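Long-range contact in hydrazine synthase beta subunit (Candidatus Kuenenia stuttgartiensis, PDB 5C2V), which forms part of the complex that condenses nitric oxide with ammonium into hydrazine, and may modulate passage of the hydroxylamine intermediate between the active sites of its partner subunits: residues Y257-Y269 against S323-Y335. Sequence-based numbering, arbitrary orientation.
Sequences YGMAMDPKGKYLY and SSVCLSPDGKFCY
Leu327 packs against Tyr269 and Ala260 at the middle of this contact. Its CD2 lies over one face of the Tyr269 ring, 4.0 Å from the centroid, a CH-pi contact offset toward the rim. The two side chains cross at about a right angle. Leu327 CG meets Ala260 CB, and CD1 reaches the backbone of Met261. Val325 CG2 rests on the Gly258 carbonyl group and lies 4.0 Å from Ala260 CB.

Cys334 adds a sulfur-aromatic contact. With SG anti to the backbone N (chi1 180°), the sulfur stands 4.6 Å from the Tyr269 centroid, in an oblique approach.

At the start of the two strands Gly258 CA and Ser324 CA are 4.3 Å apart, and the two backbones come close here. At the turns that follow the strands, Pro263 CG touches Pro329 O at 3.7 Å, and its CD lies against Gly331 CA.

No hydrogen bond crosses the contact. Several polar groups bond within their own segment. Asp262 OD2 accepts from Lys264 N at 3.0 Å, an Asx turn; Asp330 OD1 makes another with Lys332 N. Others bond outside: Tyr257 OH to Glu69 of the gamma subunit, and Ser323 OG to Phe16 O.

Strands 257-261 and 323-327 run parallel, 4° between their directions, each hydrogen-bonded to the next strand of its own sheet. Such face-to-face packing of innermost strands and their hairpins joins adjacent blades of a beta-propeller.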
loop_
_atom_site.group_PDB
_atom_site.type_symbol
_atom_site.label_atom_id
_atom_site.label_comp_id
_atom_site.label_asym_id
_atom_site.label_seq_id
_atom_site.Cartn_x
_atom_site.Cartn_y
_atom_site.Cartn_z
ATOM N N TYR B 257 43.027 -11.333 3.052
ATOM C CA TYR B 257 44.181 -12.231 3.028
ATOM C C TYR B 257 44.218 -13.274 4.136
ATOM O O TYR B 257 43.923 -14.447 3.909
ATOM C CB TYR B 257 45.474 -11.417 3.111
ATOM C CG TYR B 257 46.068 -11.032 1.780
ATOM C CD1 TYR B 257 45.340 -10.291 0.866
ATOM C CD2 TYR B 257 47.371 -11.386 1.452
ATOM C CE1 TYR B 257 45.880 -9.925 -0.348
ATOM C CE2 TYR B 257 47.924 -11.021 0.240
ATOM C CZ TYR B 257 47.172 -10.292 -0.657
ATOM O OH TYR B 257 47.708 -9.924 -1.869
ATOM N N GLY B 258 44.576 -12.832 5.335
ATOM C CA GLY B 258 44.830 -13.740 6.437
ATOM C C GLY B 258 43.593 -14.044 7.248
ATOM O O GLY B 258 42.687 -13.218 7.351
ATOM N N MET B 259 43.559 -15.231 7.840
ATOM C CA MET B 259 42.423 -15.621 8.656
ATOM C C MET B 259 42.830 -16.240 9.984
ATOM O O MET B 259 43.821 -16.965 10.078
ATOM C CB MET B 259 41.520 -16.591 7.894
ATOM C CG MET B 259 40.519 -15.907 6.981
ATOM S SD MET B 259 39.401 -17.086 6.207
ATOM C CE MET B 259 40.577 -18.135 5.364
ATOM N N ALA B 260 42.047 -15.933 11.011
ATOM C CA ALA B 260 42.223 -16.520 12.328
ATOM C C ALA B 260 40.876 -17.007 12.846
ATOM O O ALA B 260 39.904 -16.248 12.890
ATOM C CB ALA B 260 42.842 -15.515 13.285
ATOM N N MET B 261 40.824 -18.281 13.220
ATOM C CA MET B 261 39.595 -18.895 13.704
ATOM C C MET B 261 39.560 -18.929 15.226
ATOM O O MET B 261 40.518 -19.365 15.866
ATOM C CB MET B 261 39.450 -20.313 13.144
ATOM C CG MET B 261 38.241 -21.073 13.665
ATOM S SD MET B 261 36.675 -20.396 13.081
ATOM C CE MET B 261 36.780 -20.765 11.331
ATOM N N ASP B 262 38.456 -18.458 15.799
ATOM C CA ASP B 262 38.255 -18.502 17.243
ATOM C C ASP B 262 38.328 -19.945 17.732
ATOM O O ASP B 262 37.771 -20.842 17.097
ATOM C CB ASP B 262 36.909 -17.871 17.615
ATOM C CG ASP B 262 36.723 -17.725 19.112
ATOM O OD1 ASP B 262 37.108 -16.671 19.660
ATOM O OD2 ASP B 262 36.194 -18.666 19.742
ATOM N N PRO B 263 39.027 -20.175 18.856
ATOM C CA PRO B 263 39.230 -21.523 19.401
ATOM C C PRO B 263 37.930 -22.290 19.632
ATOM O O PRO B 263 37.912 -23.512 19.490
ATOM C CB PRO B 263 39.950 -21.262 20.733
ATOM C CG PRO B 263 39.740 -19.803 21.021
ATOM C CD PRO B 263 39.686 -19.151 19.682
ATOM N N LYS B 264 36.864 -21.586 19.999
ATOM C CA LYS B 264 35.564 -22.221 20.183
ATOM C C LYS B 264 34.680 -22.088 18.942
ATOM O O LYS B 264 33.538 -22.549 18.930
ATOM C CB LYS B 264 34.862 -21.640 21.410
ATOM C CG LYS B 264 35.601 -21.925 22.711
ATOM C CD LYS B 264 34.853 -21.393 23.919
ATOM C CE LYS B 264 35.637 -21.626 25.200
ATOM N NZ LYS B 264 34.936 -21.062 26.386
ATOM N N GLY B 265 35.215 -21.456 17.901
ATOM C CA GLY B 265 34.502 -21.313 16.643
ATOM C C GLY B 265 33.430 -20.240 16.670
ATOM O O GLY B 265 32.486 -20.277 15.881
ATOM N N LYS B 266 33.577 -19.282 17.578
ATOM C CA LYS B 266 32.595 -18.212 17.730
ATOM C C LYS B 266 32.742 -17.119 16.673
ATOM O O LYS B 266 31.747 -16.625 16.143
ATOM C CB LYS B 266 32.697 -17.586 19.122
ATOM C CG LYS B 266 32.743 -18.588 20.260
ATOM C CD LYS B 266 32.349 -17.936 21.575
ATOM C CE LYS B 266 32.950 -18.674 22.755
ATOM N NZ LYS B 266 31.917 -19.364 23.575
ATOM N N TYR B 267 33.980 -16.740 16.373
ATOM C CA TYR B 267 34.231 -15.631 15.458
ATOM C C TYR B 267 35.236 -15.977 14.366
ATOM O O TYR B 267 36.065 -16.872 14.530
ATOM C CB TYR B 267 34.733 -14.408 16.228
ATOM C CG TYR B 267 33.776 -13.894 17.275
ATOM C CD1 TYR B 267 32.773 -12.993 16.945
ATOM C CD2 TYR B 267 33.881 -14.301 18.599
ATOM C CE1 TYR B 267 31.896 -12.516 17.900
ATOM C CE2 TYR B 267 33.009 -13.832 19.561
ATOM C CZ TYR B 267 32.019 -12.938 19.206
ATOM O OH TYR B 267 31.148 -12.467 20.161
ATOM N N LEU B 268 35.156 -15.258 13.252
ATOM C CA LEU B 268 36.166 -15.368 12.205
ATOM C C LEU B 268 36.874 -14.030 12.022
ATOM O O LEU B 268 36.232 -12.978 11.977
ATOM C CB LEU B 268 35.545 -15.825 10.884
ATOM C CG LEU B 268 36.532 -16.046 9.735
ATOM C CD1 LEU B 268 37.583 -17.077 10.118
ATOM C CD2 LEU B 268 35.807 -16.463 8.464
ATOM N N TYR B 269 38.200 -14.074 11.925
ATOM C CA TYR B 269 38.995 -12.857 11.792
ATOM C C TYR B 269 39.688 -12.809 10.436
ATOM O O TYR B 269 40.388 -13.744 10.059
ATOM C CB TYR B 269 40.021 -12.766 12.924
ATOM C CG TYR B 269 39.400 -12.804 14.303
ATOM C CD1 TYR B 269 39.087 -14.012 14.913
ATOM C CD2 TYR B 269 39.120 -11.632 14.993
ATOM C CE1 TYR B 269 38.513 -14.053 16.168
ATOM C CE2 TYR B 269 38.549 -11.663 16.253
ATOM C CZ TYR B 269 38.249 -12.878 16.834
ATOM O OH TYR B 269 37.680 -12.923 18.085
ATOM N N SER B 323 48.552 -8.206 6.137
ATOM C CA SER B 323 48.537 -9.412 5.315
ATOM C C SER B 323 48.251 -10.696 6.098
ATOM O O SER B 323 47.883 -11.712 5.508
ATOM C CB SER B 323 49.872 -9.551 4.579
ATOM O OG SER B 323 50.962 -9.390 5.470
ATOM N N SER B 324 48.419 -10.657 7.416
ATOM C CA SER B 324 48.239 -11.859 8.227
ATOM C C SER B 324 47.712 -11.561 9.628
ATOM O O SER B 324 48.004 -10.515 10.203
ATOM C CB SER B 324 49.560 -12.626 8.330
ATOM O OG SER B 324 49.386 -13.858 9.005
ATOM N N VAL B 325 46.934 -12.495 10.169
ATOM C CA VAL B 325 46.400 -12.363 11.520
ATOM C C VAL B 325 46.540 -13.664 12.303
ATOM O O VAL B 325 46.608 -14.746 11.718
ATOM C CB VAL B 325 44.913 -11.948 11.512
ATOM C CG1 VAL B 325 44.763 -10.490 11.103
ATOM C CG2 VAL B 325 44.110 -12.861 10.596
ATOM N N CYS B 326 46.582 -13.555 13.628
ATOM C CA CYS B 326 46.616 -14.741 14.481
ATOM C C CYS B 326 45.940 -14.478 15.822
ATOM O O CYS B 326 45.762 -13.330 16.224
ATOM C CB CYS B 326 48.057 -15.211 14.700
ATOM S SG CYS B 326 49.060 -14.120 15.733
ATOM N N LEU B 327 45.567 -15.550 16.514
ATOM C CA LEU B 327 44.860 -15.432 17.786
ATOM C C LEU B 327 45.626 -16.052 18.946
ATOM O O LEU B 327 46.414 -16.982 18.763
ATOM C CB LEU B 327 43.481 -16.088 17.691
ATOM C CG LEU B 327 42.380 -15.359 16.923
ATOM C CD1 LEU B 327 41.176 -16.265 16.773
ATOM C CD2 LEU B 327 41.995 -14.077 17.635
ATOM N N SER B 328 45.383 -15.531 20.142
ATOM C CA SER B 328 45.860 -16.161 21.364
ATOM C C SER B 328 44.999 -17.393 21.634
ATOM O O SER B 328 43.837 -17.430 21.233
ATOM C CB SER B 328 45.805 -15.181 22.539
ATOM O OG SER B 328 44.480 -14.733 22.769
ATOM N N PRO B 329 45.567 -18.410 22.304
ATOM C CA PRO B 329 44.835 -19.659 22.555
ATOM C C PRO B 329 43.532 -19.465 23.335
ATOM O O PRO B 329 42.637 -20.304 23.229
ATOM C CB PRO B 329 45.835 -20.497 23.366
ATOM C CG PRO B 329 46.843 -19.522 23.883
ATOM C CD PRO B 329 46.939 -18.464 22.836
ATOM N N ASP B 330 43.427 -18.383 24.101
ATOM C CA ASP B 330 42.190 -18.084 24.818
ATOM C C ASP B 330 41.213 -17.297 23.944
ATOM O O ASP B 330 40.037 -17.157 24.283
ATOM C CB ASP B 330 42.490 -17.320 26.113
ATOM C CG ASP B 330 43.336 -16.080 25.884
ATOM O OD1 ASP B 330 43.532 -15.686 24.716
ATOM O OD2 ASP B 330 43.806 -15.492 26.882
ATOM N N GLY B 331 41.708 -16.791 22.819
ATOM C CA GLY B 331 40.879 -16.102 21.847
ATOM C C GLY B 331 40.460 -14.693 22.229
ATOM O O GLY B 331 39.585 -14.110 21.590
ATOM N N LYS B 332 41.082 -14.139 23.263
ATOM C CA LYS B 332 40.725 -12.800 23.724
ATOM C C LYS B 332 41.551 -11.703 23.055
ATOM O O LYS B 332 41.280 -10.517 23.242
ATOM C CB LYS B 332 40.862 -12.710 25.248
ATOM C CG LYS B 332 40.668 -14.037 25.960
ATOM C CD LYS B 332 40.146 -13.843 27.378
ATOM C CE LYS B 332 41.032 -12.904 28.180
ATOM N NZ LYS B 332 40.528 -12.725 29.570
ATOM N N PHE B 333 42.551 -12.097 22.272
ATOM C CA PHE B 333 43.392 -11.128 21.574
ATOM C C PHE B 333 43.725 -11.557 20.147
ATOM O O PHE B 333 44.036 -12.721 19.890
ATOM C CB PHE B 333 44.685 -10.883 22.355
ATOM C CG PHE B 333 44.476 -10.190 23.671
ATOM C CD1 PHE B 333 44.253 -8.825 23.719
ATOM C CD2 PHE B 333 44.509 -10.902 24.859
ATOM C CE1 PHE B 333 44.059 -8.182 24.927
ATOM C CE2 PHE B 333 44.318 -10.263 26.071
ATOM C CZ PHE B 333 44.092 -8.901 26.103
ATOM N N CYS B 334 43.658 -10.601 19.226
ATOM C CA CYS B 334 43.968 -10.846 17.822
ATOM C C CYS B 334 45.090 -9.929 17.348
ATOM O O CYS B 334 45.014 -8.713 17.502
ATOM C CB CYS B 334 42.724 -10.643 16.954
ATOM S SG CYS B 334 42.998 -10.916 15.187
ATOM N N TYR B 335 46.127 -10.515 16.763
ATOM C CA TYR B 335 47.269 -9.743 16.290
ATOM C C TYR B 335 47.300 -9.687 14.768
ATOM O O TYR B 335 47.102 -10.704 14.097
ATOM C CB TYR B 335 48.572 -10.336 16.825
ATOM C CG TYR B 335 48.595 -10.477 18.330
ATOM C CD1 TYR B 335 48.999 -9.425 19.140
ATOM C CD2 TYR B 335 48.203 -11.662 18.940
ATOM C CE1 TYR B 335 49.018 -9.549 20.516
ATOM C CE2 TYR B 335 48.218 -11.796 20.315
ATOM C CZ TYR B 335 48.626 -10.736 21.099
ATOM O OH TYR B 335 48.643 -10.865 22.468
#